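Local coordinates for protein rubber oxygenase (Streptomyces sp., PDB 5O1L) that cleaves poly(cis-1,4-isoprene) rubber oxidatively, using a non-covalently bound b-type heme to add oxygen across the chain double bonds and release oligo-isoprenoids with keto and aldehyde ends, at residues E57-V62 with R98-H103; G70-V75 with I398-V403; G139-A144 with P292-T297; H203-S208 with K219-Q224. All blocks are in the same frame, centred on the assembly; numbering follows the deposited sequence. Where two conformers were deposited one is given.

Contact 1 (E57-V62 with R98-H103)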
# COMPACT_ATOMS: atom_id res chain seq x y z
N GLU A 57 -17.72 -5.58 8.47
CA GLU A 57 -19.09 -5.92 8.81
C GLU A 57 -20.11 -5.35 7.84
O GLU A 57 -21.10 -6.04 7.56
CB GLU A 57 -19.43 -5.38 10.23
CG GLU A 57 -20.70 -5.94 10.79
CD GLU A 57 -20.83 -5.66 12.28
OE1 GLU A 57 -21.39 -6.51 13.02
OE2 GLU A 57 -20.37 -4.57 12.73
N GLU A 58 -19.86 -4.18 7.29
CA GLU A 58 -20.76 -3.55 6.35
C GLU A 58 -20.61 -4.13 4.95
O GLU A 58 -21.60 -4.39 4.27
CB GLU A 58 -20.57 -2.03 6.25
CG GLU A 58 -20.88 -1.31 7.56
CD GLU A 58 -20.39 0.13 7.62
OE1 GLU A 58 -19.51 0.55 6.85
OE2 GLU A 58 -20.84 0.89 8.48
N ALA A 59 -19.40 -4.31 4.47
CA ALA A 59 -19.17 -4.73 3.09
C ALA A 59 -19.32 -6.24 2.88
O ALA A 59 -19.76 -6.70 1.84
CB ALA A 59 -17.80 -4.31 2.58
N ASP A 60 -18.92 -7.04 3.84
CA ASP A 60 -18.79 -8.46 3.63
C ASP A 60 -20.13 -9.13 3.20
O ASP A 60 -20.13 -9.85 2.20
CB ASP A 60 -18.12 -9.15 4.82
CG ASP A 60 -16.62 -8.81 4.96
OD1 ASP A 60 -16.00 -8.36 3.99
OD2 ASP A 60 -16.09 -9.04 6.08
N PRO A 61 -21.19 -8.89 3.94
CA PRO A 61 -22.47 -9.55 3.55
C PRO A 61 -23.02 -9.03 2.23
O PRO A 61 -23.65 -9.81 1.49
CB PRO A 61 -23.41 -9.21 4.70
CG PRO A 61 -22.74 -8.14 5.51
CD PRO A 61 -21.29 -8.19 5.25
N VAL A 62 -22.78 -7.76 1.92
CA VAL A 62 -23.23 -7.19 0.66
C VAL A 62 -22.55 -7.85 -0.51
O VAL A 62 -23.19 -8.28 -1.52
CB VAL A 62 -23.12 -5.67 0.64
CG1 VAL A 62 -23.47 -5.15 -0.76
CG2 VAL A 62 -24.04 -5.07 1.74
N ARG A 98 -25.94 -0.37 -3.74
CA ARG A 98 -26.06 1.08 -3.83
C ARG A 98 -26.02 1.74 -2.44
O ARG A 98 -25.25 2.69 -2.22
CB ARG A 98 -27.34 1.51 -4.54
CG ARG A 98 -27.43 3.03 -4.65
CD ARG A 98 -28.64 3.58 -5.41
NE ARG A 98 -29.87 2.87 -5.15
CZ ARG A 98 -30.64 2.89 -4.05
NH1 ARG A 98 -30.32 3.58 -2.95
NH2 ARG A 98 -31.76 2.17 -4.07
N GLU A 99 -26.77 1.19 -1.52
CA GLU A 99 -26.82 1.74 -0.17
C GLU A 99 -25.43 1.66 0.49
O GLU A 99 -25.00 2.64 1.09
CB GLU A 99 -27.85 0.97 0.66
CG GLU A 99 -28.00 1.31 2.12
CD GLU A 99 -29.21 0.58 2.71
OE1 GLU A 99 -29.08 -0.61 3.10
OE2 GLU A 99 -30.30 1.18 2.69
N PHE A 100 -24.78 0.51 0.34
CA PHE A 100 -23.40 0.35 0.86
C PHE A 100 -22.52 1.41 0.28
O PHE A 100 -21.74 2.06 1.04
CB PHE A 100 -22.85 -1.04 0.61
CG PHE A 100 -21.37 -1.13 0.85
CD1 PHE A 100 -20.93 -1.18 2.17
CD2 PHE A 100 -20.44 -1.01 -0.20
CE1 PHE A 100 -19.58 -1.16 2.41
CE2 PHE A 100 -19.08 -0.95 0.10
CZ PHE A 100 -18.69 -1.06 1.40
N MET A 101 -22.53 1.62 -1.02
CA MET A 101 -21.59 2.53 -1.67
C MET A 101 -21.83 3.96 -1.30
O MET A 101 -20.88 4.75 -1.13
CB MET A 101 -21.62 2.36 -3.22
CG MET A 101 -21.06 1.04 -3.61
SD MET A 101 -21.07 0.76 -5.41
CE MET A 101 -19.67 1.83 -5.78
N GLU A 102 -23.10 4.32 -1.13
CA GLU A 102 -23.44 5.70 -0.76
C GLU A 102 -22.88 6.02 0.64
O GLU A 102 -22.45 7.14 0.88
CB GLU A 102 -24.98 5.93 -0.87
CG GLU A 102 -25.37 6.50 -2.25
CD GLU A 102 -24.64 7.86 -2.55
OE1 GLU A 102 -24.75 8.77 -1.68
OE2 GLU A 102 -23.89 8.08 -3.61
N HIS A 103 -22.91 5.03 1.53
CA HIS A 103 -22.34 5.19 2.85
C HIS A 103 -20.80 5.16 2.82
O HIS A 103 -20.14 6.01 3.44
CB HIS A 103 -22.88 4.06 3.72
CG HIS A 103 -22.49 4.16 5.16
ND1 HIS A 103 -22.85 5.24 5.94
CD2 HIS A 103 -21.78 3.32 5.95
CE1 HIS A 103 -22.39 5.06 7.17
NE2 HIS A 103 -21.74 3.91 7.20

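Contact 2 (G70-V75 with I398-V403)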
# COMPACT_ATOMS: atom_id res chain seq x y z
N GLY A 70 -25.20 -13.67 -8.77
CA GLY A 70 -24.71 -13.62 -10.13
C GLY A 70 -24.64 -12.22 -10.72
O GLY A 70 -24.62 -12.04 -11.93
N GLU A 71 -24.51 -11.21 -9.85
CA GLU A 71 -24.56 -9.83 -10.28
C GLU A 71 -23.18 -9.22 -10.56
O GLU A 71 -23.15 -8.06 -11.03
CB GLU A 71 -25.29 -9.01 -9.26
CG GLU A 71 -26.75 -9.37 -9.23
CD GLU A 71 -27.48 -8.85 -8.06
OE1 GLU A 71 -26.88 -8.15 -7.21
OE2 GLU A 71 -28.69 -9.14 -7.95
N VAL A 72 -22.10 -9.97 -10.45
CA VAL A 72 -20.78 -9.37 -10.64
C VAL A 72 -20.57 -8.81 -12.06
O VAL A 72 -20.11 -7.67 -12.20
CB VAL A 72 -19.62 -10.27 -10.15
CG1 VAL A 72 -18.26 -9.71 -10.53
CG2 VAL A 72 -19.74 -10.41 -8.63
N PRO A 73 -20.92 -9.56 -13.12
CA PRO A 73 -20.59 -8.98 -14.46
C PRO A 73 -21.31 -7.62 -14.73
O PRO A 73 -20.67 -6.67 -15.20
CB PRO A 73 -21.05 -10.11 -15.43
CG PRO A 73 -20.90 -11.35 -14.61
CD PRO A 73 -21.31 -10.99 -13.20
N ALA A 74 -22.56 -7.53 -14.35
CA ALA A 74 -23.33 -6.30 -14.50
C ALA A 74 -22.81 -5.19 -13.61
O ALA A 74 -22.60 -4.09 -14.06
CB ALA A 74 -24.80 -6.53 -14.23
N VAL A 75 -22.58 -5.52 -12.35
CA VAL A 75 -21.97 -4.56 -11.43
C VAL A 75 -20.65 -4.08 -11.95
O VAL A 75 -20.39 -2.88 -11.92
CB VAL A 75 -21.82 -5.15 -10.01
CG1 VAL A 75 -20.96 -4.22 -9.13
CG2 VAL A 75 -23.14 -5.29 -9.35
N ILE A 398 -10.99 -0.97 -11.49
CA ILE A 398 -10.90 -2.02 -10.48
C ILE A 398 -12.17 -2.81 -10.55
O ILE A 398 -13.27 -2.28 -10.30
CB ILE A 398 -10.70 -1.39 -9.09
CG1 ILE A 398 -9.40 -0.64 -9.03
CG2 ILE A 398 -10.83 -2.44 -7.98
CD1 ILE A 398 -9.21 0.11 -7.71
N ASP A 399 -12.03 -4.09 -10.88
CA ASP A 399 -13.21 -4.98 -11.02
C ASP A 399 -13.34 -5.88 -9.82
O ASP A 399 -12.35 -6.33 -9.27
CB ASP A 399 -13.05 -5.87 -12.24
CG ASP A 399 -13.26 -5.11 -13.58
OD1 ASP A 399 -14.03 -4.09 -13.69
OD2 ASP A 399 -12.67 -5.59 -14.57
N ILE A 400 -14.55 -6.20 -9.46
CA ILE A 400 -14.85 -7.17 -8.43
C ILE A 400 -14.56 -8.54 -8.99
O ILE A 400 -14.98 -8.83 -10.11
CB ILE A 400 -16.32 -7.10 -8.00
CG1 ILE A 400 -16.67 -5.72 -7.48
CG2 ILE A 400 -16.67 -8.19 -6.95
CD1 ILE A 400 -18.13 -5.53 -7.20
N PRO A 401 -13.84 -9.40 -8.27
CA PRO A 401 -13.65 -10.77 -8.77
C PRO A 401 -14.92 -11.61 -8.57
O PRO A 401 -15.75 -11.31 -7.73
CB PRO A 401 -12.57 -11.34 -7.85
CG PRO A 401 -12.63 -10.48 -6.62
CD PRO A 401 -13.06 -9.11 -7.03
N ASP A 402 -15.02 -12.73 -9.25
CA ASP A 402 -16.16 -13.62 -9.04
C ASP A 402 -15.66 -15.08 -8.90
O ASP A 402 -14.44 -15.32 -8.69
CB ASP A 402 -17.05 -13.41 -10.28
CG ASP A 402 -18.49 -13.88 -10.08
OD1 ASP A 402 -18.84 -14.38 -8.99
OD2 ASP A 402 -19.25 -13.76 -11.08
N VAL A 403 -16.55 -16.07 -9.00
CA VAL A 403 -16.21 -17.51 -9.22
C VAL A 403 -15.74 -18.20 -7.95
O VAL A 403 -16.39 -19.14 -7.49
CB VAL A 403 -15.23 -17.81 -10.42
CG1 VAL A 403 -15.61 -17.00 -11.65
CG2 VAL A 403 -13.74 -17.69 -10.07
O HOH W 1 -21.72 -12.94 -9.58

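Contact 3 (G139-A144 with P292-T297)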
# COMPACT_ATOMS: atom_id res chain seq x y z
N GLY A 139 6.81 -2.66 -2.22
CA GLY A 139 6.41 -3.74 -3.14
C GLY A 139 7.19 -5.02 -2.93
O GLY A 139 6.62 -6.09 -2.82
N LEU A 140 8.51 -4.94 -2.79
CA LEU A 140 9.31 -6.11 -2.45
C LEU A 140 9.08 -6.58 -1.03
O LEU A 140 9.00 -7.78 -0.77
CB LEU A 140 10.81 -5.87 -2.69
CG LEU A 140 11.19 -5.94 -4.16
CD1 LEU A 140 12.54 -5.32 -4.53
CD2 LEU A 140 11.13 -7.39 -4.64
N MET A 141 8.92 -5.65 -0.06
CA MET A 141 8.65 -6.09 1.28
C MET A 141 7.39 -6.91 1.34
O MET A 141 7.32 -7.80 2.20
CB MET A 141 8.50 -4.87 2.22
CG MET A 141 8.63 -5.28 3.66
SD MET A 141 8.08 -4.09 4.85
CE MET A 141 8.68 -2.54 4.20
N SER A 142 6.39 -6.60 0.51
CA SER A 142 5.12 -7.32 0.53
C SER A 142 5.30 -8.83 0.28
O SER A 142 4.55 -9.64 0.84
CB SER A 142 4.18 -6.75 -0.46
OG SER A 142 4.44 -7.25 -1.78
N THR A 143 6.37 -9.17 -0.42
CA THR A 143 6.67 -10.62 -0.69
C THR A 143 7.23 -11.32 0.50
O THR A 143 7.31 -12.58 0.52
CB THR A 143 7.57 -10.78 -1.94
OG1 THR A 143 8.93 -10.34 -1.66
CG2 THR A 143 7.03 -10.05 -3.12
N ALA A 144 7.55 -10.58 1.57
CA ALA A 144 7.90 -11.13 2.87
C ALA A 144 6.77 -11.05 3.91
O ALA A 144 6.99 -11.37 5.06
CB ALA A 144 9.15 -10.48 3.41
N PRO A 292 8.07 -8.45 13.22
CA PRO A 292 8.12 -9.87 13.60
C PRO A 292 7.41 -10.87 12.69
O PRO A 292 7.60 -12.09 12.84
CB PRO A 292 7.42 -9.89 14.97
CG PRO A 292 7.39 -8.49 15.42
CD PRO A 292 7.21 -7.70 14.17
N ILE A 293 6.59 -10.43 11.75
CA ILE A 293 5.89 -11.34 10.88
C ILE A 293 6.54 -11.53 9.55
O ILE A 293 6.09 -12.42 8.79
CB ILE A 293 4.37 -11.09 10.76
CG1 ILE A 293 3.99 -9.74 10.13
CG2 ILE A 293 3.73 -11.19 12.15
CD1 ILE A 293 4.27 -9.60 8.68
N LEU A 294 7.57 -10.73 9.24
CA LEU A 294 8.23 -10.82 7.94
C LEU A 294 8.92 -12.19 7.86
O LEU A 294 9.60 -12.60 8.79
CB LEU A 294 9.25 -9.72 7.69
CG LEU A 294 8.61 -8.31 7.61
CD1 LEU A 294 9.75 -7.29 7.53
CD2 LEU A 294 7.66 -8.11 6.48
N ALA A 295 8.64 -12.88 6.79
CA ALA A 295 9.12 -14.25 6.61
C ALA A 295 9.12 -14.61 5.16
O ALA A 295 8.22 -14.28 4.43
CB ALA A 295 8.27 -15.22 7.38
N HIS A 296 10.11 -15.43 4.75
CA HIS A 296 10.07 -16.01 3.47
C HIS A 296 8.97 -17.05 3.39
O HIS A 296 8.77 -17.81 4.35
CB HIS A 296 11.43 -16.69 3.21
CG HIS A 296 11.52 -17.35 1.89
ND1 HIS A 296 11.08 -18.65 1.68
CD2 HIS A 296 11.92 -16.88 0.68
CE1 HIS A 296 11.27 -18.97 0.42
NE2 HIS A 296 11.80 -17.93 -0.20
N THR A 297 8.28 -17.13 2.27
CA THR A 297 7.32 -18.16 2.01
C THR A 297 7.54 -18.63 0.57
O THR A 297 8.03 -17.87 -0.25
CB THR A 297 5.85 -17.68 2.13
OG1 THR A 297 5.62 -16.57 1.24
CG2 THR A 297 5.52 -17.33 3.54
O HOH W 2 6.07 -14.26 2.40
O HOH W 3 8.96 -14.74 0.69

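Contact 4 (H203-S208 with K219-Q224). With HEM (protoporphyrin IX containing Fe), chain C.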
# COMPACT_ATOMS: atom_id res chain seq x y z
N HIS A 203 -15.11 -13.63 0.68
CA HIS A 203 -16.09 -14.66 0.32
C HIS A 203 -15.44 -15.76 -0.54
O HIS A 203 -15.77 -16.96 -0.39
CB HIS A 203 -17.24 -13.99 -0.38
CG HIS A 203 -18.41 -14.90 -0.65
ND1 HIS A 203 -18.86 -15.15 -1.92
CD2 HIS A 203 -19.20 -15.60 0.20
CE1 HIS A 203 -19.89 -15.99 -1.85
NE2 HIS A 203 -20.09 -16.30 -0.59
N LEU A 204 -14.50 -15.42 -1.40
CA LEU A 204 -13.92 -16.33 -2.38
C LEU A 204 -12.79 -17.18 -1.87
O LEU A 204 -12.78 -18.40 -2.10
CB LEU A 204 -13.45 -15.57 -3.63
CG LEU A 204 -14.66 -14.95 -4.33
CD1 LEU A 204 -14.21 -13.97 -5.39
CD2 LEU A 204 -15.55 -16.02 -4.96
N LEU A 205 -11.79 -16.59 -1.21
CA LEU A 205 -10.58 -17.32 -0.88
C LEU A 205 -10.85 -18.54 0.03
O LEU A 205 -10.13 -19.52 -0.13
CB LEU A 205 -9.48 -16.43 -0.28
CG LEU A 205 -8.51 -15.83 -1.24
CD1 LEU A 205 -7.49 -14.91 -0.52
CD2 LEU A 205 -7.72 -16.81 -2.12
N PRO A 206 -11.79 -18.43 1.01
CA PRO A 206 -12.01 -19.63 1.83
C PRO A 206 -12.54 -20.81 1.04
O PRO A 206 -12.48 -21.93 1.53
CB PRO A 206 -12.98 -19.16 2.89
CG PRO A 206 -12.65 -17.71 3.04
CD PRO A 206 -12.53 -17.29 1.61
N GLN A 207 -13.01 -20.56 -0.17
CA GLN A 207 -13.42 -21.65 -1.09
C GLN A 207 -12.24 -22.23 -1.88
O GLN A 207 -12.44 -23.18 -2.66
CB GLN A 207 -14.59 -21.16 -1.99
CG GLN A 207 -15.80 -20.60 -1.21
CD GLN A 207 -16.94 -20.10 -2.10
OE1 GLN A 207 -17.44 -20.83 -2.94
NE2 GLN A 207 -17.35 -18.83 -1.92
N SER A 208 -11.01 -21.76 -1.67
CA SER A 208 -9.80 -22.29 -2.31
C SER A 208 -9.09 -23.22 -1.36
O SER A 208 -8.62 -22.82 -0.33
CB SER A 208 -8.83 -21.15 -2.69
OG SER A 208 -7.46 -21.60 -2.75
N LYS A 219 -9.54 -18.15 9.31
CA LYS A 219 -10.71 -18.64 8.59
C LYS A 219 -11.13 -17.76 7.43
O LYS A 219 -11.66 -18.26 6.41
CB LYS A 219 -11.88 -18.84 9.54
CG LYS A 219 -11.67 -19.99 10.54
CD LYS A 219 -11.87 -21.36 9.87
CE LYS A 219 -11.72 -22.55 10.78
NZ LYS A 219 -10.29 -22.70 11.23
N ILE A 220 -10.86 -16.44 7.53
CA ILE A 220 -11.31 -15.48 6.53
C ILE A 220 -10.10 -14.55 6.32
O ILE A 220 -9.50 -14.12 7.32
CB ILE A 220 -12.46 -14.63 7.09
CG1 ILE A 220 -13.60 -15.56 7.61
CG2 ILE A 220 -12.91 -13.54 6.11
CD1 ILE A 220 -14.76 -14.82 8.20
N PRO A 221 -9.74 -14.27 5.09
CA PRO A 221 -8.54 -13.46 4.87
C PRO A 221 -8.84 -11.95 5.07
O PRO A 221 -9.97 -11.51 5.16
CB PRO A 221 -8.25 -13.68 3.39
CG PRO A 221 -9.61 -13.82 2.82
CD PRO A 221 -10.39 -14.65 3.82
N ILE A 222 -7.75 -11.20 5.09
CA ILE A 222 -7.79 -9.75 5.06
C ILE A 222 -8.53 -9.21 6.28
O ILE A 222 -9.51 -8.45 6.19
CB ILE A 222 -8.34 -9.12 3.75
CG1 ILE A 222 -7.98 -9.91 2.49
CG2 ILE A 222 -7.82 -7.68 3.63
CD1 ILE A 222 -8.56 -9.33 1.24
N SER A 223 -8.06 -9.58 7.45
CA SER A 223 -8.61 -8.98 8.68
C SER A 223 -8.17 -7.51 8.80
O SER A 223 -7.27 -7.07 8.07
CB SER A 223 -8.13 -9.74 9.92
OG SER A 223 -6.75 -9.54 10.10
N GLN A 224 -8.82 -6.77 9.67
CA GLN A 224 -8.43 -5.38 10.00
C GLN A 224 -6.96 -5.35 10.37
O GLN A 224 -6.23 -4.41 9.99
CB GLN A 224 -9.25 -4.86 11.18
CG GLN A 224 -10.74 -4.68 10.90
CD GLN A 224 -11.07 -3.39 10.26
OE1 GLN A 224 -11.93 -3.32 9.34
NE2 GLN A 224 -10.37 -2.36 10.64
CHA HEM C . -7.00 -6.09 -4.13
CHB HEM C . -5.18 -2.23 -2.05
CHC HEM C . -4.45 -4.74 1.97
CHD HEM C . -5.31 -8.75 -0.49
C1A HEM C . -6.61 -4.84 -3.83
C2A HEM C . -6.76 -3.75 -4.78
C3A HEM C . -6.21 -2.68 -4.21
C4A HEM C . -5.77 -3.03 -2.93
CMA HEM C . -6.11 -1.32 -4.87
CAA HEM C . -7.39 -3.80 -6.19
CBA HEM C . -6.35 -4.29 -7.21
CGA HEM C . -6.79 -3.93 -8.59
O1A HEM C . -7.65 -4.68 -9.04
O2A HEM C . -6.29 -2.89 -9.17
C1B HEM C . -4.86 -2.58 -0.74
C2B HEM C . -4.33 -1.64 0.19
C3B HEM C . -4.13 -2.28 1.33
C4B HEM C . -4.51 -3.67 1.12
CMB HEM C . -4.05 -0.17 -0.05
CAB HEM C . -3.71 -1.90 2.65
CBB HEM C . -3.34 -0.60 3.10
C1C HEM C . -4.63 -6.08 1.66
C2C HEM C . -4.24 -7.15 2.57
C3C HEM C . -4.52 -8.26 1.85
C4C HEM C . -4.97 -7.84 0.54
CMC HEM C . -3.78 -7.00 3.99
CAC HEM C . -4.31 -9.66 2.26
CBC HEM C . -3.99 -10.19 3.50
C1D HEM C . -5.84 -8.36 -1.70
C2D HEM C . -6.34 -9.30 -2.71
C3D HEM C . -6.81 -8.59 -3.73
C4D HEM C . -6.64 -7.19 -3.34
CMD HEM C . -6.21 -10.77 -2.57
CAD HEM C . -7.40 -9.12 -5.05
CBD HEM C . -6.24 -9.36 -6.01
CGD HEM C . -6.79 -9.97 -7.30
O1D HEM C . -6.63 -9.30 -8.35
O2D HEM C . -7.39 -11.08 -7.36
NA HEM C . -6.03 -4.37 -2.69
NB HEM C . -4.91 -3.77 -0.13
NC HEM C . -5.04 -6.49 0.42
ND HEM C . -6.12 -7.09 -2.09
FE HEM C . -5.55 -5.44 -1.11

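Contact 1 (E57-V62 with R98-H103)
Ala59 and Phe100 mark the closest backbone approach between 57-62 and 98-103, their CA atoms 7.0 Å apart. The first segment is a loop running into helix 59-68, the second an inner part of helix 95-104, where the bond from His103 N to Glu99 O, 3.2 Å, continues the helical pattern. That spacing is bridged chiefly by one ring. With CG anti to the backbone N (chi1 167°), Phe100 reaches across to the opposite backbone, where its CZ lies 3.6 Å from Ala59 CB. The ring meets the methyl obliquely, and its CD1 comes to 3.9 Å from Glu58 O. Nearer its own helix, Phe100 CB is grazed by Val62 CG2 at 4.4 Å.

Here the all-helical fold shows how two surface helices are seated on an inner one: Ala59 and Phe100 also pack against helix 187-204, which carries His198, the inferred axial ligand of the heme iron. Were Phe100 cut back to an alanine, a gap would probably open beside the Ala59 methyl, and these segments would lose most of their apolar contact.

At the exposed margin, Glu58 crosses His103 at about a right angle, with carboxylate and imidazole planes 72° apart. Both carboxylate oxygens approach the CD2-NE2 side of the ring; OE2 is 3.4 Å from His103 NE2, while OE1 meets the edge in the ring plane. The stronger polar partner of Glu58 lies elsewhere: OE1 forms a salt bridge with Arg195 of helix 187-204, which probably fixes the direction of the carboxylate.

Contact 2 (G70-V75 with I398-V403)
Val72 lies over one face of the Asp402 carboxylate, its CB 3.6 Å from OD2 and its CG2 4.0 Å from CG. Toward the other face, tilted out of the plane, comes the N-H of Val403, which gives OD1 a weak bond. Pro73 CD brushes OD2. The carboxylate faces a helix start: Gly70 ends helix 59-68 in a Schellman motif, the chain turns, and helix 72-79 begins against the C-terminal segment 398-403, which has no regular secondary structure.

The polar link between the segments runs through solvent. Water 1 accepts the N-H of Val72 at 3.1 Å and donates to Asp402 OD2 at 3.0 Å, so that the negative charge stands near the first turn of the helix, whose dipole would be expected to favour it. CG of Asp402 is anti to its backbone nitrogen (chi1 -161°), which lays the carboxylate alongside the valine, the two side chains running past each other in opposite directions. A leucine in place of Asp402 would probably leave water 1 without the carboxylate oxygen it donates to, breaking the bridge from helix start to C-terminal segment.

The apolar half is built on Ile400, which also rests on helix 187-204 and on Leu63 of helix 59-68. Its carbonyl oxygen lies 3.4 Å from Val72 CG1, and the next carbonyl, Pro401 O, is buried without a polar partner. Asn76, one turn on in helix 72-79, accepts the N-H of Ile400 through OD1. Farther along, the extended arm of Ile400 passes Val75 at a slant, bringing CD1 to 3.7 Å from CG1 of that valine.

Contact 3 (G139-A144 with P292-T297)
Ala144 O receives the N-H of Ala295 at 2.8 Å, a nearly straight bond (166° at the hydrogen) lying in the carbonyl plane. This direct link joins the turn that finishes helix 127-142 to the extended loop leading from helix 279-289 into helix 298-313, both within the globin-clan catalytic domain. The same oxygen is approached by CA-H of Leu294, with CA at 3.2 Å, and Ala144 returns a longer CA-H contact to Ala295 O.

Beside the bond, the CD2 branch of Leu294 lies 4.1 Å from Met141 CG and also touches the Ala144 methyl. Because CG of Leu294 stands anti to its carbonyl carbon (chi1 -65°), the branch comes back toward the helix end, although the side chain does not set out in that direction. Val335 and Met338 of helix 333-339 pack against the same leucine.

Two waters extend the joint. Water 3 accepts Thr297 N at 2.9 Å and lies close to Thr143 O, which water 2 also approaches; water 2 stands near Ala295 O and Thr297 OG1 as well. That hydroxyl oxygen has its main duty at the N-cap, bonding Gly300 N of helix 298-313.

Thr143 is positioned by the end of helix 127-142. Its OG1 pairs with Thr304 OG1 and donates to Leu140 O at 2.7 Å in the carbonyl plane, so that this one carbonyl is gripped twice, by Thr143 N and Thr143 OG1.

Contact 4 (H203-S208 with K219-Q224)
Next to the heme pocket, which Ile222 helps to line, Pro221 meets Leu205 and Pro206 in a small apolar contact that sets the end of helix 187-204 against the loop before helix 224-244. Pro206 CG lies 3.9 Å from Pro221 CD, the two side chains crossing at about a right angle, and it also comes within 3.6 Å of Lys219 O. The neighbouring ring atom, Pro221 CG, touches Leu205 CB at 4.1 Å and is equally near the CD1 branch. Trp211 of helix 209-214 packs on both Leu205 and Pro221.

The turn is tied internally as well: Gln207 NE2 donates to His203 O at 2.9 Å, from above the carbonyl plane, while the same nitrogen stands 3.8 Å over the centre of the His203 ring.

Just past Pro221 the backbone of Ile222 takes a left-handed conformation (phi 61°), and its side chain spreads over the porphyrin. CG1 is 3.7 Å from heme CAC, CG2 covers C2C and C3C, and CD1 reaches the meso carbon CHD. Since Ile222 also touches His198, the arrangement is consistent with the proximal side of a non-covalently held b-type heme, with an aliphatic side chain packed on the porphyrin beside the inferred axial histidine.

How the contacts relate
Three of the contacts gather round helix 187-204, the carrier of His198. Contact 1 and contact 2 both pack on it, and contact 4 lies at its C-terminal end. Contacts 2 and 4 touch directly, Asp402 O lying 3.6 Å from Leu204 CD1. Contacts 1 and 2 do not meet, their nearest atoms being about 6 Å apart, but helices 59-68 and 72-79 follow each other in the chain. Both contact 2, through Ile398, and contact 4, through Ile222, reach the heme. Contact 3 stands apart, its centre about 30 Å from that of contact 2, the Met141 side chain lying about 6 Å from a bound imidazole, probably from the crystallisation liquor.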